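Local coordinates for protein 6-phosphogluconolactonase (PDB 1VL1) that hydrolyses 6-phosphogluconolactone to 6-phosphogluconate, the second step in the oxidative stage of the pentose phosphate pathway, at residues L140-M145 against Y192-I197; D80-P85 against P175-V180; K44-V49 against R73-L78. One frame throughout, in Å; residues are numbered along the deposited sequence.

Interaction 1: residues L140-M145 against Y192-I197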
loop_
_atom_site.group_PDB
_atom_site.type_symbol
_atom_site.label_atom_id
_atom_site.label_comp_id
_atom_site.label_asym_id
_atom_site.label_seq_id
_atom_site.Cartn_x
_atom_site.Cartn_y
_atom_site.Cartn_z
ATOM N N LEU A 140 -0.892 2.977 -9.157
ATOM C CA LEU A 140 -0.764 3.758 -7.953
ATOM C C LEU A 140 -0.566 2.870 -6.763
ATOM O O LEU A 140 -1.245 1.859 -6.668
ATOM C CB LEU A 140 -2.044 4.522 -7.807
ATOM C CG LEU A 140 -2.242 5.522 -6.691
ATOM C CD1 LEU A 140 -1.151 6.559 -6.720
ATOM C CD2 LEU A 140 -3.543 6.229 -6.877
ATOM N N ALA A 141 0.379 3.213 -5.876
ATOM C CA ALA A 141 0.562 2.507 -4.645
ATOM C C ALA A 141 0.418 3.541 -3.525
ATOM O O ALA A 141 1.041 4.576 -3.573
ATOM C CB ALA A 141 1.905 1.828 -4.576
ATOM N N ILE A 142 -0.460 3.275 -2.591
ATOM C CA ILE A 142 -0.700 4.132 -1.410
ATOM C C ILE A 142 -0.158 3.396 -0.198
ATOM O O ILE A 142 -0.735 2.380 0.302
ATOM C CB ILE A 142 -2.215 4.492 -1.243
ATOM C CG1 ILE A 142 -2.785 5.088 -2.521
ATOM C CG2 ILE A 142 -2.412 5.458 -0.071
ATOM C CD1 ILE A 142 -4.285 5.247 -2.561
ATOM N N LEU A 143 0.982 3.884 0.277
ATOM C CA LEU A 143 1.755 3.173 1.257
ATOM C C LEU A 143 1.959 3.969 2.504
ATOM O O LEU A 143 1.923 5.227 2.453
ATOM C CB LEU A 143 3.128 2.847 0.660
ATOM C CG LEU A 143 3.095 1.992 -0.595
ATOM C CD1 LEU A 143 4.539 1.776 -1.131
ATOM C CD2 LEU A 143 2.385 0.657 -0.338
ATOM N N GLY A 144 2.062 3.274 3.635
ATOM C CA GLY A 144 2.573 3.844 4.889
ATOM C C GLY A 144 4.036 3.543 5.114
ATOM O O GLY A 144 4.678 2.860 4.313
ATOM N N MET A 145 4.575 4.061 6.195
ATOM C CA MET A 145 5.917 3.682 6.624
ATOM C C MET A 145 5.908 3.643 8.122
ATOM O O MET A 145 5.341 4.498 8.747
ATOM C CB MET A 145 6.924 4.739 6.172
ATOM C CG MET A 145 8.320 4.487 6.667
ATOM S SD MET A 145 9.510 5.796 6.300
ATOM C CE MET A 145 8.997 6.951 7.530
ATOM N N TYR A 192 3.083 5.535 -9.841
ATOM C CA TYR A 192 3.102 6.540 -8.772
ATOM C C TYR A 192 3.093 5.844 -7.433
ATOM O O TYR A 192 2.308 4.950 -7.205
ATOM C CB TYR A 192 1.888 7.470 -8.896
ATOM C CG TYR A 192 1.842 8.227 -10.204
ATOM C CD1 TYR A 192 2.559 9.374 -10.369
ATOM C CD2 TYR A 192 1.111 7.729 -11.304
ATOM C CE1 TYR A 192 2.566 10.059 -11.588
ATOM C CE2 TYR A 192 1.105 8.408 -12.560
ATOM C CZ TYR A 192 1.851 9.582 -12.672
ATOM O OH TYR A 192 1.883 10.317 -13.846
ATOM N N VAL A 193 4.027 6.219 -6.556
ATOM C CA VAL A 193 4.059 5.719 -5.237
ATOM C C VAL A 193 3.818 6.917 -4.300
ATOM O O VAL A 193 4.488 7.954 -4.423
ATOM C CB VAL A 193 5.418 5.088 -4.896
ATOM C CG1 VAL A 193 5.510 4.808 -3.455
ATOM C CG2 VAL A 193 5.617 3.799 -5.665
ATOM N N LEU A 194 2.809 6.766 -3.450
ATOM C CA LEU A 194 2.456 7.771 -2.445
ATOM C C LEU A 194 2.746 7.210 -1.078
ATOM O O LEU A 194 2.246 6.142 -0.722
ATOM C CB LEU A 194 0.962 8.100 -2.515
ATOM C CG LEU A 194 0.397 8.436 -3.898
ATOM C CD1 LEU A 194 -1.075 8.971 -3.783
ATOM C CD2 LEU A 194 1.232 9.404 -4.618
ATOM N N PHE A 195 3.508 7.928 -0.259
ATOM C CA PHE A 195 3.709 7.545 1.140
ATOM C C PHE A 195 2.895 8.503 2.020
ATOM O O PHE A 195 2.941 9.700 1.815
ATOM C CB PHE A 195 5.193 7.692 1.555
ATOM C CG PHE A 195 6.069 6.587 1.022
ATOM C CD1 PHE A 195 6.196 5.386 1.733
ATOM C CD2 PHE A 195 6.810 6.772 -0.138
ATOM C CE1 PHE A 195 6.992 4.373 1.259
ATOM C CE2 PHE A 195 7.633 5.744 -0.585
ATOM C CZ PHE A 195 7.713 4.593 0.079
ATOM N N LEU A 196 2.218 7.966 3.030
ATOM C CA LEU A 196 1.387 8.757 3.937
ATOM C C LEU A 196 1.941 8.579 5.331
ATOM O O LEU A 196 1.856 7.471 5.868
ATOM C CB LEU A 196 -0.045 8.237 3.899
ATOM C CG LEU A 196 -0.966 8.629 2.782
ATOM C CD1 LEU A 196 -0.358 8.757 1.482
ATOM C CD2 LEU A 196 -2.224 7.786 2.810
ATOM N N ILE A 197 2.555 9.622 5.874
ATOM C CA ILE A 197 3.229 9.552 7.160
ATOM C C ILE A 197 2.875 10.757 7.987
ATOM O O ILE A 197 2.621 11.848 7.437
ATOM C CB ILE A 197 4.756 9.406 7.054
ATOM C CG1 ILE A 197 5.434 10.593 6.308
ATOM C CG2 ILE A 197 5.135 8.070 6.408
ATOM C CD1 ILE A 197 6.891 10.657 6.681
HETATM O O HOH W 1 2.537 5.671 7.673
#
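Leu140 lays its CD1 methyl over Leu194, with CD1 3.7 Å from Leu194 CG, and the same methyl also meets CB of Tyr192. The two residues belong to neighbouring parallel strands, 140-143 and 192-198, in the middle of the Rossmann-like sheet of this sugar-phosphate isomerase and lactonase family. CG of Leu140 stands anti to the backbone N (chi1 -176°), which turns the branch across to the next strand instead of straight out from its own. Further along the same face, CG2 of Ile142 meets CD2 of Leu196 at 3.7 Å, the two chains crossing at a slant. Helix 25-43 covers this face, with Met37 on Leu140 and Ile33 on Leu194. The other face carries Ala141, Leu143, Val193 and Phe195. Here Leu143 reaches back diagonally, its CD1 3.9 Å from Val193 CG1, while its CB lies obliquely to the Phe195 ring. That ring takes the Gly144 carbonyl oxygen at its edge and stacks on Trp228. Between the faces, the main chains alternate as parallel strands do: Ala141 N and Leu143 N donate to the oxygens of Tyr192 and Leu194, and Leu194 N and Leu196 N donate back to Ala141 O and Leu143 O. Past Gly144 the direct backbone bonding stops, although Met145 still packs its CB on CG2 of Ile197. A water takes over, accepting from Met145 N at 3.0 Å and donating to Leu196 O at 2.6 Å.

Interaction 2: residues D80-P85 against P175-V180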
loop_
_atom_site.group_PDB
_atom_site.type_symbol
_atom_site.label_atom_id
_atom_site.label_comp_id
_atom_site.label_asym_id
_atom_site.label_seq_id
_atom_site.Cartn_x
_atom_site.Cartn_y
_atom_site.Cartn_z
ATOM N N ASP A 80 0.461 -5.910 1.629
ATOM C CA ASP A 80 0.924 -6.929 2.521
ATOM C C ASP A 80 -0.212 -7.376 3.439
ATOM O O ASP A 80 -1.226 -6.713 3.608
ATOM C CB ASP A 80 2.108 -6.449 3.365
ATOM C CG ASP A 80 1.722 -5.357 4.317
ATOM O OD1 ASP A 80 1.464 -4.203 3.891
ATOM O OD2 ASP A 80 1.605 -5.618 5.510
ATOM N N GLU A 81 0.021 -8.478 4.101
ATOM C CA GLU A 81 -0.974 -8.982 5.046
ATOM C C GLU A 81 -0.272 -9.691 6.200
ATOM O O GLU A 81 0.729 -10.366 6.037
ATOM C CB GLU A 81 -1.980 -9.917 4.397
ATOM C CG GLU A 81 -3.072 -10.420 5.308
ATOM C CD GLU A 81 -3.900 -9.300 5.869
ATOM O OE1 GLU A 81 -3.494 -8.735 6.907
ATOM O OE2 GLU A 81 -4.961 -9.043 5.297
ATOM N N ARG A 82 -0.838 -9.503 7.381
ATOM C CA ARG A 82 -0.444 -10.248 8.562
ATOM C C ARG A 82 -1.021 -11.651 8.452
ATOM O O ARG A 82 -2.197 -11.842 8.124
ATOM C CB ARG A 82 -0.947 -9.534 9.824
ATOM C CG ARG A 82 -0.178 -8.260 10.130
ATOM C CD ARG A 82 -0.704 -7.026 9.428
ATOM N NE ARG A 82 -0.076 -5.848 10.022
ATOM C CZ ARG A 82 -0.479 -5.232 11.113
ATOM N NH1 ARG A 82 -1.537 -5.626 11.755
ATOM N NH2 ARG A 82 0.196 -4.202 11.579
ATOM N N TYR A 83 -0.211 -12.661 8.804
ATOM C CA TYR A 83 -0.605 -14.068 8.641
ATOM C C TYR A 83 -1.414 -14.467 9.874
ATOM O O TYR A 83 -0.986 -15.207 10.762
ATOM C CB TYR A 83 0.593 -15.023 8.389
ATOM C CG TYR A 83 0.140 -16.414 7.962
ATOM C CD1 TYR A 83 -0.451 -16.633 6.737
ATOM C CD2 TYR A 83 0.323 -17.522 8.794
ATOM C CE1 TYR A 83 -0.872 -17.890 6.356
ATOM C CE2 TYR A 83 -0.112 -18.790 8.438
ATOM C CZ TYR A 83 -0.673 -18.997 7.222
ATOM O OH TYR A 83 -1.095 -20.270 6.907
ATOM N N VAL A 84 -2.634 -13.968 9.852
ATOM C CA VAL A 84 -3.645 -14.192 10.852
ATOM C C VAL A 84 -4.984 -14.301 10.137
ATOM O O VAL A 84 -5.126 -13.943 8.957
ATOM C CB VAL A 84 -3.691 -12.980 11.860
ATOM C CG1 VAL A 84 -2.355 -12.764 12.479
ATOM C CG2 VAL A 84 -4.163 -11.693 11.179
ATOM N N PRO A 85 -5.991 -14.808 10.833
ATOM C CA PRO A 85 -7.309 -14.926 10.195
ATOM C C PRO A 85 -7.820 -13.596 9.641
ATOM O O PRO A 85 -7.575 -12.522 10.207
ATOM C CB PRO A 85 -8.184 -15.495 11.293
ATOM C CG PRO A 85 -7.198 -16.209 12.246
ATOM C CD PRO A 85 -5.951 -15.391 12.189
ATOM N N PRO A 175 1.919 -6.389 15.363
ATOM C CA PRO A 175 2.169 -7.601 16.119
ATOM C C PRO A 175 3.273 -8.469 15.473
ATOM O O PRO A 175 3.436 -8.439 14.243
ATOM C CB PRO A 175 0.805 -8.316 16.073
ATOM C CG PRO A 175 0.186 -7.839 14.833
ATOM C CD PRO A 175 0.591 -6.400 14.713
ATOM N N LYS A 176 3.999 -9.242 16.291
ATOM C CA LYS A 176 5.092 -10.025 15.758
ATOM C C LYS A 176 4.579 -11.372 15.254
ATOM O O LYS A 176 4.577 -12.410 15.978
ATOM C CB LYS A 176 6.199 -10.214 16.775
ATOM C CG LYS A 176 7.422 -10.890 16.190
ATOM C CD LYS A 176 8.457 -11.191 17.304
ATOM N N VAL A 177 4.189 -11.333 13.992
ATOM C CA VAL A 177 3.563 -12.447 13.284
ATOM C C VAL A 177 4.186 -12.549 11.911
ATOM O O VAL A 177 4.718 -11.555 11.396
ATOM C CB VAL A 177 2.011 -12.244 13.132
ATOM C CG1 VAL A 177 1.330 -12.337 14.518
ATOM C CG2 VAL A 177 1.635 -10.964 12.384
ATOM N N PRO A 178 4.173 -13.730 11.310
ATOM C CA PRO A 178 4.645 -13.856 9.952
ATOM C C PRO A 178 3.793 -12.991 9.042
ATOM O O PRO A 178 2.640 -12.704 9.354
ATOM C CB PRO A 178 4.453 -15.330 9.642
ATOM C CG PRO A 178 4.415 -15.974 10.899
ATOM C CD PRO A 178 3.721 -15.016 11.859
ATOM N N ARG A 179 4.404 -12.521 7.975
ATOM C CA ARG A 179 3.747 -11.615 7.033
ATOM C C ARG A 179 3.920 -12.117 5.592
ATOM O O ARG A 179 4.942 -12.768 5.248
ATOM C CB ARG A 179 4.300 -10.174 7.058
ATOM C CG ARG A 179 4.699 -9.548 8.374
ATOM C CD ARG A 179 3.563 -9.357 9.223
ATOM N NE ARG A 179 3.802 -8.561 10.461
ATOM C CZ ARG A 179 3.611 -7.255 10.573
ATOM N NH1 ARG A 179 3.371 -6.483 9.502
ATOM N NH2 ARG A 179 3.688 -6.698 11.766
ATOM N N VAL A 180 2.943 -11.779 4.754
ATOM C CA VAL A 180 3.009 -11.954 3.314
ATOM C C VAL A 180 3.129 -10.543 2.743
ATOM O O VAL A 180 2.392 -9.656 3.158
ATOM C CB VAL A 180 1.760 -12.658 2.803
ATOM C CG1 VAL A 180 1.702 -12.596 1.262
ATOM C CG2 VAL A 180 1.710 -14.047 3.371
HETATM O O HOH W 2 3.071 -3.753 10.819
#
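A probable anion-binding corner, with two arginines beside a bound citrate, forms where the end of strand 74-82 pairs antiparallel with the start of strand 179-182. Glu81 and Val180 form a hydrogen-bonded pair, Glu81 N to Val180 O at 2.8 Å and Val180 N to Glu81 O at 2.9 Å; Arg82 and Arg179 follow as a non-hydrogen-bonded pair, and Tyr83 N then donates to Pro178 O. The two arginines run side by side in the same direction. CG of Arg82 lies 3.8 Å above the guanidinium plane of Arg179, toward its rim, and Arg82 NE comes within 3.5 Å of Arg179 NH1 over that face. The guanidinium planes are 67° apart, and one water joins them, accepting from both Arg82 NH2 and Arg179 NH1. Bends at chi2 in both chains (87° in Arg82, -66° in Arg179) bring the two guanidinium groups next to each other. Arg179 NH2 donates to Pro175 O at 3.0 Å, and its NH1 to Ser153 OG, a hydroxyl that also binds Asp80 OD2. Arg82 NH1 donates to Gln90 O, while CD of Pro175 sits over one face of its guanidinium, 3.7 Å from NH1. Val177 CG2 packs on Arg82 CB. A leucine in place of Arg179 would probably leave Pro175 O without this donor and the loop around it less firmly held, and would strip the bridging water of one of its arginine donors. Two guanidinium groups this close, with citrate about 4 Å from the Arg82 side chain, are consistent with a site for an anionic ligand, perhaps the phosphate of the substrate.

Interaction 3: residues K44-V49 against R73-L78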
loop_
_atom_site.group_PDB
_atom_site.type_symbol
_atom_site.label_atom_id
_atom_site.label_comp_id
_atom_site.label_asym_id
_atom_site.label_seq_id
_atom_site.Cartn_x
_atom_site.Cartn_y
_atom_site.Cartn_z
ATOM N N LYS A 44 -7.172 5.423 -19.182
ATOM C CA LYS A 44 -7.228 3.966 -19.135
ATOM C C LYS A 44 -8.570 3.472 -18.658
ATOM O O LYS A 44 -9.138 4.014 -17.726
ATOM C CB LYS A 44 -6.273 3.447 -18.081
ATOM C CG LYS A 44 -4.820 3.691 -18.298
ATOM C CD LYS A 44 -4.034 3.100 -17.117
ATOM C CE LYS A 44 -3.954 1.537 -17.243
ATOM N NZ LYS A 44 -3.930 0.744 -16.001
ATOM N N ASP A 45 -9.011 2.368 -19.219
ATOM C CA ASP A 45 -10.300 1.785 -18.880
ATOM C C ASP A 45 -10.270 1.252 -17.459
ATOM O O ASP A 45 -11.227 1.448 -16.718
ATOM C CB ASP A 45 -10.603 0.683 -19.899
ATOM C CG ASP A 45 -11.801 -0.210 -19.535
ATOM O OD1 ASP A 45 -12.761 0.251 -18.863
ATOM O OD2 ASP A 45 -11.870 -1.407 -19.943
ATOM N N LYS A 46 -9.185 0.586 -17.081
ATOM C CA LYS A 46 -9.064 0.004 -15.739
ATOM C C LYS A 46 -7.809 0.537 -15.078
ATOM O O LYS A 46 -6.784 0.710 -15.741
ATOM C CB LYS A 46 -8.961 -1.513 -15.808
ATOM C CG LYS A 46 -10.026 -2.138 -16.675
ATOM C CD LYS A 46 -10.026 -3.671 -16.554
ATOM C CE LYS A 46 -8.836 -4.305 -17.283
ATOM N NZ LYS A 46 -8.869 -5.805 -17.384
ATOM N N ILE A 47 -7.884 0.786 -13.794
ATOM C CA ILE A 47 -6.682 1.169 -13.069
ATOM C C ILE A 47 -6.428 0.194 -11.928
ATOM O O ILE A 47 -7.382 -0.442 -11.410
ATOM C CB ILE A 47 -6.712 2.654 -12.610
ATOM C CG1 ILE A 47 -7.817 2.903 -11.566
ATOM C CG2 ILE A 47 -6.929 3.582 -13.804
ATOM C CD1 ILE A 47 -7.604 4.183 -10.741
ATOM N N PHE A 48 -5.151 0.095 -11.516
ATOM C CA PHE A 48 -4.729 -0.882 -10.547
ATOM C C PHE A 48 -4.010 -0.174 -9.423
ATOM O O PHE A 48 -3.007 0.545 -9.667
ATOM C CB PHE A 48 -3.843 -1.948 -11.179
ATOM C CG PHE A 48 -4.527 -2.627 -12.295
ATOM C CD1 PHE A 48 -4.496 -2.048 -13.566
ATOM C CD2 PHE A 48 -5.319 -3.737 -12.087
ATOM C CE1 PHE A 48 -5.191 -2.593 -14.616
ATOM C CE2 PHE A 48 -6.041 -4.314 -13.173
ATOM C CZ PHE A 48 -5.962 -3.740 -14.419
ATOM N N VAL A 49 -4.571 -0.329 -8.234
ATOM C CA VAL A 49 -4.149 0.404 -7.027
ATOM C C VAL A 49 -3.743 -0.533 -5.878
ATOM O O VAL A 49 -4.510 -1.366 -5.447
ATOM C CB VAL A 49 -5.244 1.389 -6.555
ATOM C CG1 VAL A 49 -4.741 2.242 -5.416
ATOM C CG2 VAL A 49 -5.773 2.236 -7.734
ATOM N N ARG A 73 -14.210 0.109 -12.433
ATOM C CA ARG A 73 -12.983 0.301 -13.253
ATOM C C ARG A 73 -11.755 0.352 -12.365
ATOM O O ARG A 73 -10.641 0.528 -12.854
ATOM C CB ARG A 73 -13.133 1.606 -14.021
ATOM C CG ARG A 73 -14.225 1.529 -15.068
ATOM C CD ARG A 73 -14.482 2.827 -15.803
ATOM N NE ARG A 73 -13.246 3.294 -16.441
ATOM C CZ ARG A 73 -12.967 4.563 -16.691
ATOM N NH1 ARG A 73 -13.849 5.523 -16.451
ATOM N NH2 ARG A 73 -11.820 4.882 -17.271
ATOM N N ILE A 74 -11.918 0.204 -11.057
ATOM C CA ILE A 74 -10.778 0.308 -10.153
ATOM C C ILE A 74 -10.499 -1.005 -9.468
ATOM O O ILE A 74 -11.384 -1.563 -8.839
ATOM C CB ILE A 74 -10.955 1.425 -9.108
ATOM C CG1 ILE A 74 -11.273 2.762 -9.810
ATOM C CG2 ILE A 74 -9.705 1.519 -8.245
ATOM C CD1 ILE A 74 -11.845 3.829 -8.885
ATOM N N HIS A 75 -9.279 -1.518 -9.635
ATOM C CA HIS A 75 -8.851 -2.798 -8.994
ATOM C C HIS A 75 -7.898 -2.550 -7.861
ATOM O O HIS A 75 -6.931 -1.771 -8.018
ATOM C CB HIS A 75 -8.213 -3.706 -10.037
ATOM C CG HIS A 75 -9.155 -4.101 -11.117
ATOM N ND1 HIS A 75 -9.632 -5.382 -11.260
ATOM C CD2 HIS A 75 -9.745 -3.359 -12.080
ATOM C CE1 HIS A 75 -10.492 -5.408 -12.261
ATOM N NE2 HIS A 75 -10.576 -4.197 -12.777
ATOM N N PHE A 76 -8.141 -3.198 -6.716
ATOM C CA PHE A 76 -7.361 -2.916 -5.520
ATOM C C PHE A 76 -6.569 -4.172 -5.072
ATOM O O PHE A 76 -7.076 -5.263 -5.168
ATOM C CB PHE A 76 -8.288 -2.472 -4.344
ATOM C CG PHE A 76 -8.892 -1.086 -4.525
ATOM C CD1 PHE A 76 -8.118 0.034 -4.335
ATOM C CD2 PHE A 76 -10.189 -0.920 -4.932
ATOM C CE1 PHE A 76 -8.635 1.306 -4.486
ATOM C CE2 PHE A 76 -10.711 0.379 -5.090
ATOM C CZ PHE A 76 -9.929 1.449 -4.867
ATOM N N PHE A 77 -5.362 -3.943 -4.563
ATOM C CA PHE A 77 -4.488 -4.994 -4.087
ATOM C C PHE A 77 -3.910 -4.610 -2.760
ATOM O O PHE A 77 -3.465 -3.476 -2.598
ATOM C CB PHE A 77 -3.324 -5.193 -5.076
ATOM C CG PHE A 77 -3.768 -5.452 -6.481
ATOM C CD1 PHE A 77 -4.151 -4.403 -7.309
ATOM C CD2 PHE A 77 -3.785 -6.712 -6.976
ATOM C CE1 PHE A 77 -4.612 -4.638 -8.567
ATOM C CE2 PHE A 77 -4.250 -6.963 -8.273
ATOM C CZ PHE A 77 -4.632 -5.928 -9.062
ATOM N N LEU A 78 -3.887 -5.489 -1.766
ATOM C CA LEU A 78 -3.121 -5.185 -0.550
ATOM C C LEU A 78 -1.618 -5.201 -0.775
ATOM O O LEU A 78 -1.124 -6.082 -1.481
ATOM C CB LEU A 78 -3.435 -6.219 0.506
ATOM C CG LEU A 78 -4.633 -5.854 1.360
ATOM C CD1 LEU A 78 -5.871 -5.394 0.645
ATOM C CD2 LEU A 78 -4.900 -7.023 2.223
#
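Strands 47-51 and 74-82 run parallel, their short segments 4.7 Å apart at closest approach and inclined by 23°, as the two strands of a beta-alpha-beta unit whose crossover includes helix 57-64. Ile47 N and Val49 N donate to the oxygens of Arg73 and His75, and His75 N and Phe77 N donate to Ile47 O and Val49 O. On one face Phe48 lies alongside His75, CD2 3.5 Å from His75 CB and the ring planes 32° apart in an oblique pairing. The same CD2 meets CE1 of Phe77 edge against edge, 3.7 Å away; Phe77 also stacks on His112. The opposite face is apolar: CG1 of Ile47 runs beside CG1 of Ile74, and CG2 of Val49 beside Ile74 CG2, with Phe76 CD1 3.9 Å from Val49 CB. Helix 25-43 packs here through Met37, which touches both isoleucines. At the entry to the strands Arg73 reaches back to the turn that precedes strand 47-51. A bend at chi3 (57°) brings the guanidinium edge-on to two successive carbonyls, both close to its plane. NE donates to Asp45 O at 2.7 Å, and the Asp45 carboxylate adds a long salt bridge to the same nitrogen. NH2 donates both to Leu41 O, near the C-terminal end of helix 25-43, and to Lys44 O at 2.9 Å.

All three contacts are pairings within one mixed sheet. Interactions 1 and 3 touch through neighbouring strands 140-143 and 47-51: Leu140 N lies 3.3 Å from Phe48 O, a probable hydrogen bond, and Ile142 CD1 packs 4.2 Å from Val49 CG1. Interactions 3 and 2 share strand 74-82, which pairs in parallel with 47-51 at its start and antiparallel with 179-182 at its end; their centres are about 24 Å apart. Interactions 1 and 2 do not touch, their nearest atoms being about 7 Å apart, yet each lies near bound citrate, about 5 Å from Gly144 in one and about 4 Å from the Arg82 side chain in the other. Citrate probably comes from the crystallisation liquor but may mark the substrate pocket.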